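Local coordinates for ESX secretion system protein EccC (Thermomonospora curvata, PDB 4NH0) that takes part in type VII (ESX) secretion as a weakly active ATPase of several FtsK domains, and might be the translocase subunit that drives protein export, at residues L278-G283 / L326-T331; Q690-D695 / D763-V768; A719-R724 / V900-N905. All blocks are in the same frame, centred on the assembly; numbering follows the deposited sequence.

Contact 1 of 3, residues L278-G283 / L326-T331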
loop_
_atom_site.group_PDB
_atom_site.type_symbol
_atom_site.label_atom_id
_atom_site.label_comp_id
_atom_site.label_asym_id
_atom_site.label_seq_id
_atom_site.Cartn_x
_atom_site.Cartn_y
_atom_site.Cartn_z
ATOM N N LEU A 278 14.190 -50.264 0.107
ATOM C CA LEU A 278 14.225 -49.461 -1.113
ATOM C C LEU A 278 14.548 -50.312 -2.336
ATOM O O LEU A 278 15.192 -49.848 -3.276
ATOM C CB LEU A 278 15.236 -48.320 -0.974
ATOM C CG LEU A 278 14.695 -46.966 -0.504
ATOM C CD1 LEU A 278 13.777 -47.115 0.696
ATOM C CD2 LEU A 278 15.844 -46.028 -0.178
ATOM N N ARG A 279 14.098 -51.562 -2.310
ATOM C CA ARG A 279 14.300 -52.486 -3.417
ATOM C C ARG A 279 12.974 -53.097 -3.841
ATOM O O ARG A 279 12.379 -53.885 -3.106
ATOM C CB ARG A 279 15.291 -53.584 -3.032
ATOM C CG ARG A 279 15.377 -54.718 -4.038
ATOM C CD ARG A 279 16.322 -55.807 -3.564
ATOM N NE ARG A 279 17.714 -55.500 -3.873
ATOM C CZ ARG A 279 18.395 -56.055 -4.871
ATOM N NH1 ARG A 279 17.813 -56.950 -5.656
ATOM N NH2 ARG A 279 19.659 -55.718 -5.082
ATOM N N VAL A 280 12.512 -52.727 -5.029
ATOM C CA VAL A 280 11.236 -53.205 -5.540
ATOM C C VAL A 280 11.378 -53.729 -6.964
ATOM O O VAL A 280 12.236 -53.268 -7.716
ATOM C CB VAL A 280 10.170 -52.092 -5.511
ATOM C CG1 VAL A 280 9.808 -51.740 -4.079
ATOM C CG2 VAL A 280 10.664 -50.866 -6.259
ATOM N N PRO A 281 10.543 -54.711 -7.337
ATOM C CA PRO A 281 10.547 -55.221 -8.710
ATOM C C PRO A 281 9.875 -54.250 -9.673
ATOM O O PRO A 281 8.887 -53.613 -9.310
ATOM C CB PRO A 281 9.751 -56.522 -8.598
ATOM C CG PRO A 281 8.832 -56.288 -7.458
ATOM C CD PRO A 281 9.606 -55.454 -6.478
ATOM N N ILE A 282 10.409 -54.137 -10.883
ATOM C CA ILE A 282 9.836 -53.253 -11.889
ATOM C C ILE A 282 9.326 -54.046 -13.086
ATOM O O ILE A 282 8.576 -53.526 -13.910
ATOM C CB ILE A 282 10.855 -52.207 -12.374
ATOM C CG1 ILE A 282 12.035 -52.893 -13.064
ATOM C CG2 ILE A 282 11.332 -51.352 -11.214
ATOM C CD1 ILE A 282 13.102 -51.934 -13.542
ATOM N N GLY A 283 9.733 -55.307 -13.173
ATOM C CA GLY A 283 9.326 -56.164 -14.270
ATOM C C GLY A 283 10.082 -57.478 -14.302
ATOM O O GLY A 283 10.724 -57.859 -13.324
ATOM N N LEU A 326 4.580 -46.396 -7.142
ATOM C CA LEU A 326 3.504 -47.141 -6.499
ATOM C C LEU A 326 4.025 -48.387 -5.791
ATOM O O LEU A 326 3.532 -48.754 -4.726
ATOM C CB LEU A 326 2.435 -47.528 -7.521
ATOM C CG LEU A 326 1.192 -48.212 -6.954
ATOM C CD1 LEU A 326 0.513 -47.309 -5.942
ATOM C CD2 LEU A 326 0.227 -48.593 -8.064
ATOM N N ALA A 327 5.024 -49.031 -6.385
ATOM C CA ALA A 327 5.631 -50.215 -5.786
ATOM C C ALA A 327 6.326 -49.860 -4.480
ATOM O O ALA A 327 6.159 -50.545 -3.472
ATOM C CB ALA A 327 6.611 -50.857 -6.749
ATOM N N LEU A 328 7.108 -48.786 -4.505
ATOM C CA LEU A 328 7.793 -48.305 -3.312
ATOM C C LEU A 328 6.794 -47.915 -2.230
ATOM O O LEU A 328 7.042 -48.115 -1.041
ATOM C CB LEU A 328 8.692 -47.115 -3.651
ATOM C CG LEU A 328 10.005 -47.430 -4.364
ATOM C CD1 LEU A 328 10.686 -46.153 -4.817
ATOM C CD2 LEU A 328 10.921 -48.229 -3.457
ATOM N N ALA A 329 5.663 -47.361 -2.650
ATOM C CA ALA A 329 4.621 -46.945 -1.721
ATOM C C ALA A 329 3.963 -48.146 -1.053
ATOM O O ALA A 329 3.517 -48.063 0.088
ATOM C CB ALA A 329 3.581 -46.106 -2.441
ATOM N N MET A 330 3.907 -49.263 -1.770
ATOM C CA MET A 330 3.267 -50.469 -1.259
ATOM C C MET A 330 4.216 -51.325 -0.433
ATOM O O MET A 330 3.815 -52.340 0.132
ATOM C CB MET A 330 2.707 -51.302 -2.412
ATOM C CG MET A 330 1.453 -50.737 -3.041
ATOM S SD MET A 330 0.831 -51.806 -4.348
ATOM C CE MET A 330 2.120 -51.610 -5.569
ATOM N N THR A 331 5.477 -50.916 -0.364
ATOM C CA THR A 331 6.488 -51.699 0.333
ATOM C C THR A 331 7.090 -50.932 1.502
ATOM O O THR A 331 7.778 -51.507 2.345
ATOM C CB THR A 331 7.613 -52.125 -0.623
ATOM O OG1 THR A 331 8.140 -50.969 -1.283
ATOM C CG2 THR A 331 7.082 -53.092 -1.666
#
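Val280 lies against Ala327 and Leu328 near the C-terminal end of helix 317-329, and against Thr331, and its two methyls share the work. With CG1 turned beside its own backbone N (chi1 -68°), that branch lies 3.3 Å from Thr331 OG1 and 3.7 Å from Leu328 CD2. CG2 also touches Leu328 CD2, at 3.9 Å, and comes near Ala327 CB, the side chains of Val280 and Leu328 crossing at about a right angle. Val280 CB faces Ala327 CB at 4.0 Å. A beta-branched residue suits a strand and fills this site in two directions, while an alanine on the helix lets the strand come close. The helix directly follows the glycine-rich loop predicted to bind ATP in the first FtsK domain, so the contact sets the far end of a P-loop NTPase helix on strand 279-284, which lies between strands 290-294 and 518-520 in the mixed sheet. Away from Val280 the fit slackens. Leu278 offers only its CA, 4.2 Å from Leu328 CD2, and its side chain turns off toward Ile295; Pro281 brings just its carbonyl O, 4.4 Å from Ala327 CB, with its ring covered by Leu254 and Leu255. Arg279 points away from the helix altogether, as suits a long charged chain, to a partly exposed place where its NH1 forms a salt bridge with Glu292.

Contact 2 of 3, residues Q690-D695 / D763-V768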
loop_
_atom_site.group_PDB
_atom_site.type_symbol
_atom_site.label_atom_id
_atom_site.label_comp_id
_atom_site.label_asym_id
_atom_site.label_seq_id
_atom_site.Cartn_x
_atom_site.Cartn_y
_atom_site.Cartn_z
ATOM N N GLN A 690 -6.680 7.759 13.718
ATOM C CA GLN A 690 -7.576 8.528 12.863
ATOM C C GLN A 690 -7.008 8.613 11.451
ATOM O O GLN A 690 -5.795 8.683 11.269
ATOM C CB GLN A 690 -7.805 9.932 13.425
ATOM C CG GLN A 690 -8.593 9.970 14.724
ATOM C CD GLN A 690 -7.715 9.798 15.942
ATOM O OE1 GLN A 690 -6.594 10.298 15.987
ATOM N NE2 GLN A 690 -8.221 9.087 16.940
ATOM N N PHE A 691 -7.888 8.607 10.455
ATOM C CA PHE A 691 -7.458 8.627 9.061
ATOM C C PHE A 691 -8.086 9.780 8.289
ATOM O O PHE A 691 -9.289 10.011 8.365
ATOM C CB PHE A 691 -7.799 7.301 8.379
ATOM C CG PHE A 691 -7.176 6.105 9.036
ATOM C CD1 PHE A 691 -7.831 5.440 10.057
ATOM C CD2 PHE A 691 -5.935 5.645 8.632
ATOM C CE1 PHE A 691 -7.259 4.339 10.663
ATOM C CE2 PHE A 691 -5.360 4.547 9.235
ATOM C CZ PHE A 691 -6.022 3.893 10.252
ATOM N N TYR A 692 -7.255 10.500 7.545
ATOM C CA TYR A 692 -7.720 11.599 6.711
ATOM C C TYR A 692 -7.138 11.447 5.313
ATOM O O TYR A 692 -5.926 11.539 5.119
ATOM C CB TYR A 692 -7.340 12.941 7.335
ATOM C CG TYR A 692 -7.931 13.127 8.713
ATOM C CD1 TYR A 692 -7.254 12.696 9.844
ATOM C CD2 TYR A 692 -9.176 13.713 8.879
ATOM C CE1 TYR A 692 -7.797 12.854 11.103
ATOM C CE2 TYR A 692 -9.726 13.875 10.133
ATOM C CZ TYR A 692 -9.033 13.444 11.241
ATOM O OH TYR A 692 -9.578 13.604 12.491
ATOM N N CYS A 693 -8.011 11.211 4.341
ATOM C CA CYS A 693 -7.580 10.735 3.034
ATOM C C CYS A 693 -7.727 11.754 1.912
ATOM O O CYS A 693 -8.660 12.555 1.892
ATOM C CB CYS A 693 -8.356 9.471 2.668
ATOM S SG CYS A 693 -8.393 8.228 3.975
ATOM N N LEU A 694 -6.781 11.706 0.982
ATOM C CA LEU A 694 -6.845 12.477 -0.250
ATOM C C LEU A 694 -6.880 11.501 -1.417
ATOM O O LEU A 694 -5.837 11.116 -1.940
ATOM C CB LEU A 694 -5.648 13.422 -0.375
ATOM C CG LEU A 694 -5.740 14.828 0.223
ATOM C CD1 LEU A 694 -6.168 14.797 1.674
ATOM C CD2 LEU A 694 -4.407 15.539 0.085
ATOM N N ASP A 695 -8.078 11.085 -1.812
ATOM C CA ASP A 695 -8.202 10.040 -2.820
ATOM C C ASP A 695 -7.871 10.563 -4.210
ATOM O O ASP A 695 -8.720 11.115 -4.898
ATOM C CB ASP A 695 -9.606 9.440 -2.810
ATOM C CG ASP A 695 -9.651 8.057 -3.427
ATOM O OD1 ASP A 695 -8.806 7.758 -4.296
ATOM O OD2 ASP A 695 -10.528 7.260 -3.037
ATOM N N ASP A 763 -5.204 15.936 23.114
ATOM C CA ASP A 763 -5.581 16.796 22.002
ATOM C C ASP A 763 -6.961 16.433 21.475
ATOM O O ASP A 763 -7.588 17.211 20.760
ATOM C CB ASP A 763 -4.558 16.692 20.871
ATOM C CG ASP A 763 -3.136 16.589 21.378
ATOM O OD1 ASP A 763 -2.823 17.209 22.415
ATOM O OD2 ASP A 763 -2.332 15.881 20.739
ATOM N N GLY A 764 -7.427 15.245 21.835
ATOM C CA GLY A 764 -8.650 14.706 21.276
ATOM C C GLY A 764 -8.304 13.757 20.149
ATOM O O GLY A 764 -9.167 13.069 19.606
ATOM N N PHE A 765 -7.021 13.725 19.802
ATOM C CA PHE A 765 -6.523 12.861 18.740
ATOM C C PHE A 765 -5.630 11.763 19.297
ATOM O O PHE A 765 -5.150 11.853 20.426
ATOM C CB PHE A 765 -5.741 13.672 17.704
ATOM C CG PHE A 765 -6.584 14.612 16.896
ATOM C CD1 PHE A 765 -7.217 14.178 15.747
ATOM C CD2 PHE A 765 -6.727 15.934 17.275
ATOM C CE1 PHE A 765 -7.987 15.041 14.999
ATOM C CE2 PHE A 765 -7.494 16.801 16.528
ATOM C CZ PHE A 765 -8.126 16.353 15.390
ATOM N N GLY A 766 -5.410 10.729 18.495
ATOM C CA GLY A 766 -4.451 9.692 18.822
ATOM C C GLY A 766 -3.322 9.726 17.812
ATOM O O GLY A 766 -2.649 10.744 17.663
ATOM N N ASP A 767 -3.113 8.613 17.116
ATOM C CA ASP A 767 -2.179 8.581 15.998
ATOM C C ASP A 767 -2.911 8.926 14.711
ATOM O O ASP A 767 -3.783 8.183 14.267
ATOM C CB ASP A 767 -1.511 7.213 15.879
ATOM C CG ASP A 767 -0.412 7.010 16.897
ATOM O OD1 ASP A 767 -0.716 6.561 18.020
ATOM O OD2 ASP A 767 0.758 7.297 16.575
ATOM N N VAL A 768 -2.556 10.059 14.118
ATOM C CA VAL A 768 -3.242 10.538 12.925
ATOM C C VAL A 768 -2.518 10.107 11.657
ATOM O O VAL A 768 -1.299 10.228 11.556
ATOM C CB VAL A 768 -3.377 12.067 12.944
ATOM C CG1 VAL A 768 -4.209 12.540 11.770
ATOM C CG2 VAL A 768 -4.009 12.510 14.244
#
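Gln690 keeps CG beside its backbone N and then bends sharply at chi2 (86°), a turn that carries its amide over to the backbone of Gly766; Tyr692 and Phe765 likewise hold their rings beside the backbone N, which brings the phenol end of one to the rim of the other. The setting is the parallel part of the mixed sheet at the P-loop NTPase core of the second FtsK domain, where strand 689-694 runs beside strand 767-772 and Gln690 pairs with Val768. A backbone bond from Gln690 N to Asp767 O, 3.0 Å, opens the ladder. The side chain of Gln690 adds a bond next to it, before strand 767-772 begins: its OE1 accepts Gly766 N at 2.8 Å, nearly straight at the hydrogen (168°), the donor lying slightly out of the amide plane and well off the C=O line (119°). Its NE2 is bonded to Pro686 O, so both ends of the amide are engaged and its rotation is fixed. A glutamine suits this place because one flat group can serve an N-H on one side and a carbonyl on the other. Tyr692 and Val768 lie on the same face of the sheet as Gln690, the one covered by helix 719-742, where Leu732 packs on Val768 and Phe765. Asp767 points away from strand 689-694 and gives its carboxylate to Arg752 and His802. Val768 CG1 reaches the edge of the Tyr692 ring, 3.6 Å from CD1, a compact apolar branch beside a broad ring. The tyrosine hydroxyl is bonded to Pro898 O, and the same OH sits in the plane of the Phe765 ring at its edge, 3.3 Å from CE1.

Contact 3 of 3, residues A719-R724 / V900-N905; sequences ADRIRR and VRMLPN
This is a helix-to-loop contact: the first turns of helix 719-742, on the flank of the second FtsK domain, receive the extended chain 900-905 on its way from helix 877-891 to strand 907-908 of the third. Arg724 is its main polar link. Its chain, bent at chi2 and chi3 (-58° and -54°), curls until NE gives a hydrogen bond of 2.8 Å to Arg901 O; that oxygen lies close to the guanidinium plane, at the edge, and NH2 adds a weak second bond at 3.2 Å. NH1 is bonded to Glu928 O, so an arginine can serve two carbonyls from one flat group. Put an alanine here and the donors to Arg901 O and Glu928 O are gone; the loop would probably be freer to shift on the helix. The Arg901 side chain leads away from the helix, yet Arg724 NH2 sits over one face of its guanidinium, the planes 74° apart; Glu728, salt-bridged to Arg901 NE, probably eases the likeness of charge. Apolar groups from the residues before and after Arg901 pack beside the bond. Val900 CG1 rests 3.7 Å from Arg724 CB. Met902, long and flexible, slides past Arg724 in the opposite direction, CG to CG 4.0 Å, and crosses Arg721 at about a right angle. Its SD lies 3.2 Å from Arg721 NH1 and 3.8 Å from Arg721 CG, and its methyl CE ends 3.6 Å from Asp720 CB. Arg721 NE is bonded to Ser712, and the carboxylate of Asp720 to Arg1127. Such a chain laid along a domain's flank is consistent with the interdomain linker binding described for EccC, in which linkers occupy FtsK domains much as EsxB occupies the pocket of the third.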
loop_
_atom_site.group_PDB
_atom_site.type_symbol
_atom_site.label_atom_id
_atom_site.label_comp_id
_atom_site.label_asym_id
_atom_site.label_seq_id
_atom_site.Cartn_x
_atom_site.Cartn_y
_atom_site.Cartn_z
ATOM N N ALA A 719 -11.738 20.632 -3.769
ATOM C CA ALA A 719 -10.484 21.332 -3.514
ATOM C C ALA A 719 -10.464 22.012 -2.148
ATOM O O ALA A 719 -9.414 22.122 -1.520
ATOM C CB ALA A 719 -10.223 22.353 -4.608
ATOM N N ASP A 720 -11.626 22.473 -1.699
ATOM C CA ASP A 720 -11.726 23.164 -0.418
ATOM C C ASP A 720 -11.399 22.236 0.748
ATOM O O ASP A 720 -10.731 22.634 1.699
ATOM C CB ASP A 720 -13.125 23.757 -0.237
ATOM C CG ASP A 720 -13.394 24.915 -1.175
ATOM O OD1 ASP A 720 -13.121 26.070 -0.787
ATOM O OD2 ASP A 720 -13.884 24.673 -2.298
ATOM N N ARG A 721 -11.870 20.997 0.665
ATOM C CA ARG A 721 -11.660 20.029 1.735
ATOM C C ARG A 721 -10.240 19.479 1.709
ATOM O O ARG A 721 -9.727 19.016 2.725
ATOM C CB ARG A 721 -12.671 18.886 1.627
ATOM C CG ARG A 721 -12.745 18.006 2.860
ATOM C CD ARG A 721 -13.963 17.103 2.822
ATOM N NE ARG A 721 -14.259 16.552 4.139
ATOM C CZ ARG A 721 -15.088 17.116 5.012
ATOM N NH1 ARG A 721 -15.705 18.248 4.702
ATOM N NH2 ARG A 721 -15.300 16.551 6.191
ATOM N N ILE A 722 -9.610 19.533 0.540
ATOM C CA ILE A 722 -8.245 19.046 0.382
ATOM C C ILE A 722 -7.258 19.933 1.132
ATOM O O ILE A 722 -6.388 19.440 1.847
ATOM C CB ILE A 722 -7.845 18.970 -1.103
ATOM C CG1 ILE A 722 -8.578 17.817 -1.789
ATOM C CG2 ILE A 722 -6.350 18.770 -1.250
ATOM C CD1 ILE A 722 -8.355 17.756 -3.279
ATOM N N ARG A 723 -7.402 21.245 0.972
ATOM C CA ARG A 723 -6.533 22.193 1.656
ATOM C C ARG A 723 -6.732 22.121 3.164
ATOM O O ARG A 723 -5.774 22.188 3.930
ATOM C CB ARG A 723 -6.795 23.620 1.172
ATOM C CG ARG A 723 -6.767 23.797 -0.333
ATOM C CD ARG A 723 -6.908 25.264 -0.698
ATOM N NE ARG A 723 -7.547 25.452 -1.995
ATOM C CZ ARG A 723 -8.851 25.641 -2.159
ATOM N NH1 ARG A 723 -9.654 25.666 -1.106
ATOM N NH2 ARG A 723 -9.353 25.806 -3.374
ATOM N N ARG A 724 -7.986 21.982 3.580
ATOM C CA ARG A 724 -8.329 21.948 4.996
ATOM C C ARG A 724 -7.874 20.660 5.671
ATOM O O ARG A 724 -7.474 20.674 6.834
ATOM C CB ARG A 724 -9.836 22.130 5.182
ATOM C CG ARG A 724 -10.305 23.564 5.029
ATOM C CD ARG A 724 -9.595 24.464 6.023
ATOM N NE ARG A 724 -9.744 23.981 7.391
ATOM C CZ ARG A 724 -8.995 24.383 8.412
ATOM N NH1 ARG A 724 -8.036 25.276 8.220
ATOM N NH2 ARG A 724 -9.200 23.889 9.623
ATOM N N VAL A 900 -12.854 17.124 9.681
ATOM C CA VAL A 900 -12.084 18.270 9.228
ATOM C C VAL A 900 -12.991 19.486 9.136
ATOM O O VAL A 900 -13.880 19.545 8.288
ATOM C CB VAL A 900 -11.422 18.015 7.865
ATOM C CG1 VAL A 900 -10.808 19.295 7.327
ATOM C CG2 VAL A 900 -10.370 16.930 7.986
ATOM N N ARG A 901 -12.777 20.448 10.026
ATOM C CA ARG A 901 -13.564 21.672 10.028
ATOM C C ARG A 901 -13.136 22.562 8.872
ATOM O O ARG A 901 -11.950 22.653 8.556
ATOM C CB ARG A 901 -13.415 22.403 11.362
ATOM C CG ARG A 901 -11.978 22.578 11.802
ATOM C CD ARG A 901 -11.866 22.748 13.303
ATOM N NE ARG A 901 -10.473 22.812 13.730
ATOM C CZ ARG A 901 -9.846 23.936 14.057
ATOM N NH1 ARG A 901 -10.493 25.092 14.018
ATOM N NH2 ARG A 901 -8.575 23.904 14.432
ATOM N N MET A 902 -14.103 23.209 8.235
ATOM C CA MET A 902 -13.828 23.992 7.038
ATOM C C MET A 902 -14.416 25.392 7.119
ATOM O O MET A 902 -15.100 25.734 8.082
ATOM C CB MET A 902 -14.377 23.273 5.806
ATOM C CG MET A 902 -13.853 21.863 5.626
ATOM S SD MET A 902 -14.453 21.128 4.101
ATOM C CE MET A 902 -14.150 22.473 2.963
ATOM N N LEU A 903 -14.141 26.199 6.099
ATOM C CA LEU A 903 -14.708 27.535 6.006
ATOM C C LEU A 903 -16.223 27.460 5.893
ATOM O O LEU A 903 -16.751 26.796 5.002
ATOM C CB LEU A 903 -14.128 28.290 4.810
ATOM C CG LEU A 903 -12.713 28.847 4.962
ATOM C CD1 LEU A 903 -12.291 29.575 3.698
ATOM C CD2 LEU A 903 -12.638 29.773 6.159
ATOM N N PRO A 904 -16.928 28.139 6.806
ATOM C CA PRO A 904 -18.392 28.142 6.832
ATOM C C PRO A 904 -18.983 28.769 5.578
ATOM O O PRO A 904 -18.389 29.690 5.021
ATOM C CB PRO A 904 -18.723 28.989 8.066
ATOM C CG PRO A 904 -17.476 28.987 8.886
ATOM C CD PRO A 904 -16.357 28.934 7.906
ATOM N N ASN A 905 -20.133 28.269 5.138
ATOM C CA ASN A 905 -20.860 28.902 4.047
ATOM C C ASN A 905 -21.363 30.265 4.495
ATOM O O ASN A 905 -21.427 31.210 3.711
ATOM C CB ASN A 905 -22.024 28.024 3.586
ATOM C CG ASN A 905 -21.562 26.794 2.833
ATOM O OD1 ASN A 905 -20.573 26.835 2.101
ATOM N ND2 ASN A 905 -22.277 25.689 3.009
#

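In the fold
Contact 1 stands alone in the first FtsK domain, its centre 66 Å from that of contact 2 and 78 Å from that of contact 3. Contacts 2 and 3 lie only 15 Å apart, centre to centre, and their segments alternate along the chain. They also touch: Tyr692 CD2 meets Val900 CG2 at 3.5 Å, and Leu694 CD2 meets Ile722 CG2 at 4.0 Å, and through this packing the sheet of the second domain, its covering helix and the loop 900-905 form one continuous body. None of the three contacts lies in a catalytic centre. Contact 3 comes nearest to nucleotide: the side chain of Asp720 is about 13 Å from a bound ATP, and Asn905, part of an ATP pocket, touches ATP.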